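Local coordinates for protein UDP-N-acetylglucosamine 2-epimerase (Methanocaldococcus jannaschii, PDB 4NES) that probably catalyses the reversible C-2 epimerisation of UDP-N-acetylglucosamine to UDP-N-acetylmannosamine, working as a homodimer, at residues A[3-8]-A[28-33]; A[221-226]-A[325-330]; A[301-306]-A[321-326]. All coordinates share one frame; numbering follows the deposited sequence.

Contact 1 of 3, residues A[3-8]-A[28-33]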
loop_
_atom_site.group_PDB
_atom_site.type_symbol
_atom_site.label_atom_id
_atom_site.label_comp_id
_atom_site.label_asym_id
_atom_site.label_seq_id
_atom_site.Cartn_x
_atom_site.Cartn_y
_atom_site.Cartn_z
ATOM N N LEU A 3 11.837 -17.836 8.881
ATOM C CA LEU A 3 10.543 -17.464 8.347
ATOM C C LEU A 3 9.666 -16.946 9.479
ATOM O O LEU A 3 9.600 -17.558 10.546
ATOM C CB LEU A 3 9.903 -18.703 7.707
ATOM C CG LEU A 3 8.541 -18.578 7.026
ATOM C CD1 LEU A 3 8.453 -19.600 5.896
ATOM C CD2 LEU A 3 7.402 -18.807 7.997
ATOM N N SER A 4 8.982 -15.831 9.245
ATOM C CA SER A 4 7.988 -15.337 10.198
ATOM C C SER A 4 6.608 -15.371 9.563
ATOM O O SER A 4 6.412 -14.847 8.465
ATOM C CB SER A 4 8.295 -13.901 10.632
ATOM O OG SER A 4 9.535 -13.819 11.309
ATOM N N ILE A 5 5.652 -15.987 10.246
ATOM C CA ILE A 5 4.252 -15.904 9.849
ATOM C C ILE A 5 3.613 -14.799 10.664
ATOM O O ILE A 5 3.726 -14.789 11.890
ATOM C CB ILE A 5 3.507 -17.202 10.156
ATOM C CG1 ILE A 5 4.082 -18.351 9.333
ATOM C CG2 ILE A 5 2.030 -17.035 9.853
ATOM C CD1 ILE A 5 3.518 -19.715 9.718
ATOM N N ILE A 6 2.970 -13.848 9.993
ATOM C CA ILE A 6 2.257 -12.785 10.685
ATOM C C ILE A 6 0.766 -12.964 10.443
ATOM O O ILE A 6 0.334 -13.035 9.295
ATOM C CB ILE A 6 2.700 -11.404 10.174
ATOM C CG1 ILE A 6 4.211 -11.257 10.334
ATOM C CG2 ILE A 6 1.942 -10.283 10.898
ATOM C CD1 ILE A 6 4.761 -9.933 9.858
ATOM N N LEU A 7 -0.006 -13.058 11.523
ATOM C CA LEU A 7 -1.450 -13.239 11.423
ATOM C C LEU A 7 -2.174 -12.427 12.490
ATOM O O LEU A 7 -1.576 -11.992 13.476
ATOM C CB LEU A 7 -1.819 -14.728 11.538
ATOM C CG LEU A 7 -1.456 -15.479 12.829
ATOM C CD1 LEU A 7 -2.445 -15.213 13.961
ATOM C CD2 LEU A 7 -1.350 -16.978 12.577
ATOM N N GLY A 8 -3.474 -12.244 12.297
ATOM C CA GLY A 8 -4.254 -11.507 13.271
ATOM C C GLY A 8 -5.652 -12.013 13.584
ATOM O O GLY A 8 -6.152 -11.740 14.662
ATOM N N ILE A 28 12.892 -26.033 8.956
ATOM C CA ILE A 28 12.870 -24.577 8.832
ATOM C C ILE A 28 12.703 -23.939 10.212
ATOM O O ILE A 28 11.927 -24.425 11.042
ATOM C CB ILE A 28 11.742 -24.122 7.868
ATOM C CG1 ILE A 28 12.025 -24.636 6.451
ATOM C CG2 ILE A 28 11.589 -22.609 7.877
ATOM C CD1 ILE A 28 10.823 -24.616 5.543
ATOM N N ASP A 29 13.462 -22.876 10.456
ATOM C CA ASP A 29 13.309 -22.056 11.650
ATOM C C ASP A 29 12.175 -21.057 11.409
ATOM O O ASP A 29 12.321 -20.120 10.622
ATOM C CB ASP A 29 14.621 -21.314 11.917
ATOM C CG ASP A 29 14.552 -20.401 13.124
ATOM O OD1 ASP A 29 13.694 -20.622 14.004
ATOM O OD2 ASP A 29 15.381 -19.469 13.194
ATOM N N TRP A 30 11.054 -21.261 12.085
ATOM C CA TRP A 30 9.893 -20.405 11.877
ATOM C C TRP A 30 9.142 -20.150 13.174
ATOM O O TRP A 30 9.186 -20.955 14.108
ATOM C CB TRP A 30 8.952 -21.047 10.861
ATOM C CG TRP A 30 8.287 -22.277 11.392
ATOM C CD1 TRP A 30 8.794 -23.548 11.403
ATOM C CD2 TRP A 30 6.999 -22.354 11.995
ATOM N NE1 TRP A 30 7.898 -24.408 11.980
ATOM C CE2 TRP A 30 6.780 -23.701 12.357
ATOM C CE3 TRP A 30 5.997 -21.419 12.272
ATOM C CZ2 TRP A 30 5.609 -24.133 12.976
ATOM C CZ3 TRP A 30 4.832 -21.847 12.886
ATOM C CH2 TRP A 30 4.650 -23.191 13.230
ATOM N N HIS A 31 8.432 -19.028 13.216
ATOM C CA HIS A 31 7.588 -18.703 14.352
ATOM C C HIS A 31 6.452 -17.809 13.902
ATOM O O HIS A 31 6.447 -17.329 12.763
ATOM C CB HIS A 31 8.393 -18.034 15.478
ATOM C CG HIS A 31 9.162 -19.002 16.331
ATOM N ND1 HIS A 31 10.501 -19.237 16.168
ATOM C CD2 HIS A 31 8.753 -19.810 17.349
ATOM C CE1 HIS A 31 10.905 -20.144 17.050
ATOM N NE2 HIS A 31 9.861 -20.504 17.770
ATOM N N ILE A 32 5.501 -17.590 14.804
ATOM C CA ILE A 32 4.313 -16.805 14.512
ATOM C C ILE A 32 4.363 -15.499 15.282
ATOM O O ILE A 32 4.639 -15.471 16.495
ATOM C CB ILE A 32 3.029 -17.559 14.917
ATOM C CG1 ILE A 32 2.920 -18.882 14.152
ATOM C CG2 ILE A 32 1.794 -16.685 14.706
ATOM C CD1 ILE A 32 1.807 -19.787 14.663
ATOM N N ILE A 33 4.091 -14.415 14.564
ATOM C CA ILE A 33 3.824 -13.114 15.157
ATOM C C ILE A 33 2.319 -12.872 15.050
ATOM O O ILE A 33 1.758 -12.814 13.953
ATOM C CB ILE A 33 4.563 -11.985 14.414
ATOM C CG1 ILE A 33 6.083 -12.198 14.448
ATOM C CG2 ILE A 33 4.179 -10.624 15.001
ATOM C CD1 ILE A 33 6.830 -11.263 13.507
#
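The indole of W30 is met by I5, whose CD1 comes up obliquely to the six-membered ring, 3.9 Å from W30 CE3 and almost as near CZ3. I20 of helix 10-23 and P54 also touch this indole. With chi1 at 69°, W30 CG stands between its own backbone N and carbonyl carbon, a rotation that sets the ring beside I5 while W30 CB rests 4.0 Å from L3 CD2. The other flat group, the imidazole of H31, leaves from the face that carries S4, I6 and I33, and its ring leads away from strand 3-7. Between the side chains runs a parallel ladder of five backbone bonds; the I33 N to I5 O bond is 2.7 Å long and nearly straight at 169°. Strand 3-7, helix 10-23 and strand 30-34 form a beta-alpha-beta crossover, the opening unit of the N-terminal Rossmann-like domain of this GT-B fold, and helix 10-23 packs on the face with L3, I5, W30 and I32. L7 CD2 lies 3.8 Å from I32 CG2, and L7 also touches L16 of the helix. On the other face I6 and I33 run alongside each other, with I6 CG1 4.1 Å from I33 CD1; I33 CD1 also reaches S4 CB at 4.2 Å. Helix 67-85 covers I6 and I33 there through I78, V81 and L82.

Contact 2 of 3, residues A[221-226]-A[325-330]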
loop_
_atom_site.group_PDB
_atom_site.type_symbol
_atom_site.label_atom_id
_atom_site.label_comp_id
_atom_site.label_asym_id
_atom_site.label_seq_id
_atom_site.Cartn_x
_atom_site.Cartn_y
_atom_site.Cartn_z
ATOM N N ILE A 221 -31.228 -6.590 4.819
ATOM C CA ILE A 221 -30.837 -7.989 4.914
ATOM C C ILE A 221 -31.672 -8.724 5.966
ATOM O O ILE A 221 -32.173 -9.823 5.713
ATOM C CB ILE A 221 -29.333 -8.120 5.224
ATOM C CG1 ILE A 221 -28.517 -7.703 4.003
ATOM C CG2 ILE A 221 -28.980 -9.556 5.622
ATOM C CD1 ILE A 221 -27.060 -7.453 4.299
ATOM N N VAL A 222 -31.828 -8.115 7.140
ATOM C CA VAL A 222 -32.696 -8.682 8.173
ATOM C C VAL A 222 -34.133 -8.897 7.669
ATOM O O VAL A 222 -34.707 -9.967 7.890
ATOM C CB VAL A 222 -32.687 -7.830 9.457
ATOM C CG1 VAL A 222 -33.780 -8.285 10.415
ATOM C CG2 VAL A 222 -31.322 -7.909 10.129
ATOM N N GLU A 223 -34.687 -7.899 6.976
ATOM C CA GLU A 223 -36.006 -8.012 6.347
ATOM C C GLU A 223 -36.030 -9.212 5.414
ATOM O O GLU A 223 -36.964 -10.015 5.434
ATOM C CB GLU A 223 -36.317 -6.749 5.537
ATOM C CG GLU A 223 -37.704 -6.152 5.740
ATOM C CD GLU A 223 -38.816 -6.897 5.018
ATOM O OE1 GLU A 223 -39.404 -6.310 4.083
ATOM O OE2 GLU A 223 -39.118 -8.051 5.392
ATOM N N GLY A 224 -34.988 -9.330 4.595
ATOM C CA GLY A 224 -34.851 -10.450 3.684
ATOM C C GLY A 224 -34.867 -11.793 4.389
ATOM O O GLY A 224 -35.520 -12.728 3.933
ATOM N N ILE A 225 -34.148 -11.897 5.504
ATOM C CA ILE A 225 -34.123 -13.144 6.256
ATOM C C ILE A 225 -35.502 -13.464 6.850
ATOM O O ILE A 225 -35.960 -14.602 6.773
ATOM C CB ILE A 225 -33.049 -13.128 7.361
ATOM C CG1 ILE A 225 -31.651 -12.973 6.745
ATOM C CG2 ILE A 225 -33.132 -14.395 8.195
ATOM C CD1 ILE A 225 -31.233 -14.131 5.845
ATOM N N PHE A 226 -36.164 -12.460 7.425
ATOM C CA PHE A 226 -37.518 -12.635 7.952
ATOM C C PHE A 226 -38.460 -13.179 6.870
ATOM O O PHE A 226 -39.311 -14.028 7.137
ATOM C CB PHE A 226 -38.058 -11.294 8.447
ATOM C CG PHE A 226 -37.761 -10.997 9.891
ATOM C CD1 PHE A 226 -36.457 -10.957 10.359
ATOM C CD2 PHE A 226 -38.793 -10.713 10.774
ATOM C CE1 PHE A 226 -36.191 -10.667 11.688
ATOM C CE2 PHE A 226 -38.530 -10.426 12.105
ATOM C CZ PHE A 226 -37.228 -10.399 12.559
ATOM N N ASP A 325 -28.211 -6.828 -1.218
ATOM C CA ASP A 325 -29.128 -6.193 -0.274
ATOM C C ASP A 325 -30.576 -6.562 -0.597
ATOM O O ASP A 325 -31.489 -6.353 0.212
ATOM C CB ASP A 325 -28.947 -4.675 -0.505
ATOM C CG ASP A 325 -29.846 -3.803 0.349
ATOM O OD1 ASP A 325 -31.074 -3.764 0.129
ATOM O OD2 ASP A 325 -29.309 -3.076 1.202
ATOM N N ASN A 326 -30.777 -7.108 -1.789
ATOM C CA ASN A 326 -32.087 -7.158 -2.440
ATOM C C ASN A 326 -32.920 -8.354 -1.986
ATOM O O ASN A 326 -32.535 -9.495 -2.231
ATOM C CB ASN A 326 -31.855 -7.214 -3.957
ATOM C CG ASN A 326 -33.141 -7.120 -4.776
ATOM O OD1 ASN A 326 -34.130 -7.801 -4.514
ATOM N ND2 ASN A 326 -33.113 -6.270 -5.794
ATOM N N LYS A 327 -34.071 -8.110 -1.360
ATOM C CA LYS A 327 -34.840 -9.225 -0.816
ATOM C C LYS A 327 -35.514 -10.056 -1.906
ATOM O O LYS A 327 -35.675 -11.261 -1.753
ATOM C CB LYS A 327 -35.817 -8.783 0.288
ATOM C CG LYS A 327 -37.123 -8.170 -0.161
ATOM C CD LYS A 327 -37.892 -7.674 1.064
ATOM C CE LYS A 327 -39.222 -7.053 0.689
ATOM N NZ LYS A 327 -40.019 -6.737 1.911
ATOM N N GLU A 328 -35.886 -9.418 -3.014
ATOM C CA GLU A 328 -36.509 -10.149 -4.111
ATOM C C GLU A 328 -35.487 -11.082 -4.765
ATOM O O GLU A 328 -35.805 -12.223 -5.105
ATOM C CB GLU A 328 -37.087 -9.187 -5.150
ATOM C CG GLU A 328 -37.718 -7.935 -4.564
ATOM C CD GLU A 328 -39.088 -8.175 -3.962
ATOM O OE1 GLU A 328 -39.842 -9.018 -4.484
ATOM O OE2 GLU A 328 -39.409 -7.498 -2.973
ATOM N N LYS A 329 -34.259 -10.597 -4.928
ATOM C CA LYS A 329 -33.188 -11.439 -5.452
ATOM C C LYS A 329 -32.918 -12.591 -4.492
ATOM O O LYS A 329 -32.652 -13.713 -4.919
ATOM C CB LYS A 329 -31.904 -10.638 -5.668
ATOM C CG LYS A 329 -31.892 -9.753 -6.916
ATOM C CD LYS A 329 -30.494 -9.190 -7.155
ATOM C CE LYS A 329 -30.413 -8.365 -8.434
ATOM N NZ LYS A 329 -31.001 -7.009 -8.275
ATOM N N LEU A 330 -32.995 -12.309 -3.195
ATOM C CA LEU A 330 -32.773 -13.342 -2.187
ATOM C C LEU A 330 -33.856 -14.417 -2.258
ATOM O O LEU A 330 -33.566 -15.612 -2.222
ATOM C CB LEU A 330 -32.713 -12.719 -0.795
ATOM C CG LEU A 330 -32.640 -13.686 0.383
ATOM C CD1 LEU A 330 -31.390 -14.545 0.310
ATOM C CD2 LEU A 330 -32.671 -12.891 1.682
#
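G224, in helix 215-232, and K327, in the first turn of helix 327-338, bring the two backbones close, with G224 CA 4.7 Å from K327 CA. These are helices of the C-terminal Rossmann-like domain of the GT-B fold, and G224 has no side chain to stand between them, consistent with the close approach. K327 CB rests 3.9 Å from G224 CA, while L330, one turn on, lays CD2 3.6 Å from G224 O; the leucine also touches I228, a turn further along helix 215-232. From its CB, K327 runs out extended beyond CG and crosses the bent side chain of E223 obliquely. The two ends form a salt bridge, but E223 OE1 and K327 NZ are modelled too close together for the exact geometry to be trusted. K327 NZ has a second carboxylate partner in E227, whose OE1 also lies near E223 OE2, and the lysine may ease the crowding of the two acids. Just before the helix, D325 OD2 bonds to N220 ND2 and adds a polar tie to helix 215-232. N326 is the N-cap: its OD1 takes K329 N at 2.8 Å with a 164° angle at hydrogen, and E328 N more weakly. The K329 N donor stands above the carbonyl plane of N326, 52° out of it.

Contact 3 of 3, residues A[301-306]-A[321-326]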
loop_
_atom_site.group_PDB
_atom_site.type_symbol
_atom_site.label_atom_id
_atom_site.label_comp_id
_atom_site.label_asym_id
_atom_site.label_seq_id
_atom_site.Cartn_x
_atom_site.Cartn_y
_atom_site.Cartn_z
ATOM N N PRO A 301 -25.247 -25.579 -1.491
ATOM C CA PRO A 301 -25.517 -24.343 -2.232
ATOM C C PRO A 301 -25.339 -23.090 -1.376
ATOM O O PRO A 301 -25.688 -23.072 -0.191
ATOM C CB PRO A 301 -26.990 -24.492 -2.643
ATOM C CG PRO A 301 -27.261 -25.950 -2.576
ATOM C CD PRO A 301 -26.412 -26.477 -1.465
ATOM N N CYS A 302 -24.795 -22.048 -1.990
ATOM C CA CYS A 302 -24.476 -20.820 -1.285
ATOM C C CYS A 302 -25.207 -19.632 -1.907
ATOM O O CYS A 302 -25.361 -19.547 -3.134
ATOM C CB CYS A 302 -22.961 -20.590 -1.322
ATOM S SG CYS A 302 -22.382 -19.269 -0.227
ATOM N N ILE A 303 -25.679 -18.728 -1.055
ATOM C CA ILE A 303 -26.221 -17.453 -1.504
ATOM C C ILE A 303 -25.418 -16.361 -0.825
ATOM O O ILE A 303 -25.344 -16.307 0.409
ATOM C CB ILE A 303 -27.711 -17.321 -1.166
ATOM C CG1 ILE A 303 -28.524 -18.305 -1.999
ATOM C CG2 ILE A 303 -28.189 -15.886 -1.411
ATOM C CD1 ILE A 303 -29.948 -18.471 -1.516
ATOM N N THR A 304 -24.800 -15.505 -1.633
ATOM C CA THR A 304 -23.887 -14.494 -1.113
ATOM C C THR A 304 -24.571 -13.134 -1.058
ATOM O O THR A 304 -25.052 -12.615 -2.076
ATOM C CB THR A 304 -22.576 -14.433 -1.921
ATOM O OG1 THR A 304 -21.911 -15.698 -1.824
ATOM C CG2 THR A 304 -21.651 -13.372 -1.356
ATOM N N LEU A 305 -24.631 -12.570 0.144
ATOM C CA LEU A 305 -25.334 -11.314 0.395
ATOM C C LEU A 305 -24.416 -10.124 0.106
ATOM O O LEU A 305 -24.168 -9.278 0.973
ATOM C CB LEU A 305 -25.838 -11.304 1.845
ATOM C CG LEU A 305 -26.722 -12.501 2.233
ATOM C CD1 LEU A 305 -26.753 -12.691 3.746
ATOM C CD2 LEU A 305 -28.133 -12.337 1.697
ATOM N N ARG A 306 -23.905 -10.077 -1.126
ATOM C CA ARG A 306 -22.992 -9.029 -1.586
ATOM C C ARG A 306 -23.301 -8.729 -3.043
ATOM O O ARG A 306 -23.946 -9.532 -3.721
ATOM C CB ARG A 306 -21.529 -9.482 -1.460
ATOM C CG ARG A 306 -21.055 -9.731 -0.037
ATOM C CD ARG A 306 -19.646 -10.341 -0.002
ATOM N NE ARG A 306 -18.701 -9.542 -0.774
ATOM C CZ ARG A 306 -17.482 -9.940 -1.132
ATOM N NH1 ARG A 306 -17.031 -11.127 -0.755
ATOM N NH2 ARG A 306 -16.710 -9.146 -1.859
ATOM N N ILE A 321 -24.572 -17.740 -5.771
ATOM C CA ILE A 321 -25.310 -16.697 -6.476
ATOM C C ILE A 321 -25.273 -15.437 -5.622
ATOM O O ILE A 321 -25.391 -15.515 -4.394
ATOM C CB ILE A 321 -26.759 -17.149 -6.768
ATOM C CG1 ILE A 321 -27.540 -16.069 -7.520
ATOM C CG2 ILE A 321 -27.461 -17.571 -5.487
ATOM C CD1 ILE A 321 -28.839 -16.586 -8.085
ATOM N N LEU A 322 -25.083 -14.287 -6.269
ATOM C CA LEU A 322 -25.014 -13.007 -5.569
ATOM C C LEU A 322 -26.378 -12.329 -5.525
ATOM O O LEU A 322 -27.039 -12.201 -6.560
ATOM C CB LEU A 322 -24.027 -12.071 -6.264
ATOM C CG LEU A 322 -22.631 -12.623 -6.531
ATOM C CD1 LEU A 322 -21.763 -11.586 -7.211
ATOM C CD2 LEU A 322 -21.995 -13.085 -5.242
ATOM N N VAL A 323 -26.783 -11.885 -4.335
ATOM C CA VAL A 323 -28.077 -11.211 -4.160
ATOM C C VAL A 323 -27.999 -9.849 -3.469
ATOM O O VAL A 323 -29.017 -9.157 -3.342
ATOM C CB VAL A 323 -29.076 -12.095 -3.372
ATOM C CG1 VAL A 323 -29.317 -13.392 -4.100
ATOM C CG2 VAL A 323 -28.575 -12.342 -1.956
ATOM N N GLY A 324 -26.807 -9.476 -3.014
ATOM C CA GLY A 324 -26.620 -8.230 -2.294
ATOM C C GLY A 324 -27.597 -8.013 -1.153
ATOM O O GLY A 324 -27.809 -8.898 -0.300
ATOM N N ASP A 325 -28.211 -6.828 -1.218
ATOM C CA ASP A 325 -29.128 -6.193 -0.274
ATOM C C ASP A 325 -30.576 -6.562 -0.597
ATOM O O ASP A 325 -31.489 -6.353 0.212
ATOM C CB ASP A 325 -28.947 -4.675 -0.505
ATOM C CG ASP A 325 -29.846 -3.803 0.349
ATOM O OD1 ASP A 325 -31.074 -3.764 0.129
ATOM O OD2 ASP A 325 -29.309 -3.076 1.202
ATOM N N ASN A 326 -30.777 -7.108 -1.789
ATOM C CA ASN A 326 -32.087 -7.158 -2.440
ATOM C C ASN A 326 -32.920 -8.354 -1.986
ATOM O O ASN A 326 -32.535 -9.495 -2.231
ATOM C CB ASN A 326 -31.855 -7.214 -3.957
ATOM C CG ASN A 326 -33.141 -7.120 -4.776
ATOM O OD1 ASN A 326 -34.130 -7.801 -4.514
ATOM N ND2 ASN A 326 -33.113 -6.270 -5.794
#
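A chi1 of -60° in V323 places CG1 anti to the carbonyl carbon and leaves CG2 between that carbon and the backbone N; in I303 a chi1 of -68° puts CG1 beside the backbone N and CG2 anti to it. The two branches thus meet, V323 CG2 to I303 CG2, at 3.6 Å. L305 CD2 reaches V323 CG2 at 3.7 Å, so one branch of the valine serves two partners. I303 CG1 packs 3.7 Å from I321 CG2; on the other face L322 CD2 packs 3.6 Å from T304 CB. T304 donates from N to I321 O at 2.8 Å and accepts at O from V323 N at 2.9 Å, the two firm rungs of a short parallel pairing. Beyond it L305 centres an inverse gamma turn, and R306 O takes a weak bond from G324 N, in the type II' turn from V323 to N326. The polar ends bond elsewhere, T304 OG1 to N320 OD1 and R306 NH1 to E310. Strand 302-304 lies between strands 283-286 and 320-322; A333 and V334 of helix 327-338 cover I321, V323 and I303, and Q292 of helix 289-298 touches T304.

How the contacts relate
Contact 1 comes first along the chain and belongs to the seven-stranded parallel sheet. Contact 3 lies in the six-stranded sheet, and contact 2 joins two helices of the same domain, on the opposite side of the chain's centre. The centre of contact 1 lies about 41 Å from that of contact 2 and about 35 Å from that of contact 3. Contacts 1 and 3 thus sit in the two domains of the GT-B fold, with the L7 side chain about 11 Å from bound UDP-N-acetylglucosamine and that of R306 about 7 Å from bound UDP. Contacts 2 and 3, centres about 9 Å apart, share D325 and N326; their overlapping segments 321-326 and 325-330 tie the sheet edge to the helix pair.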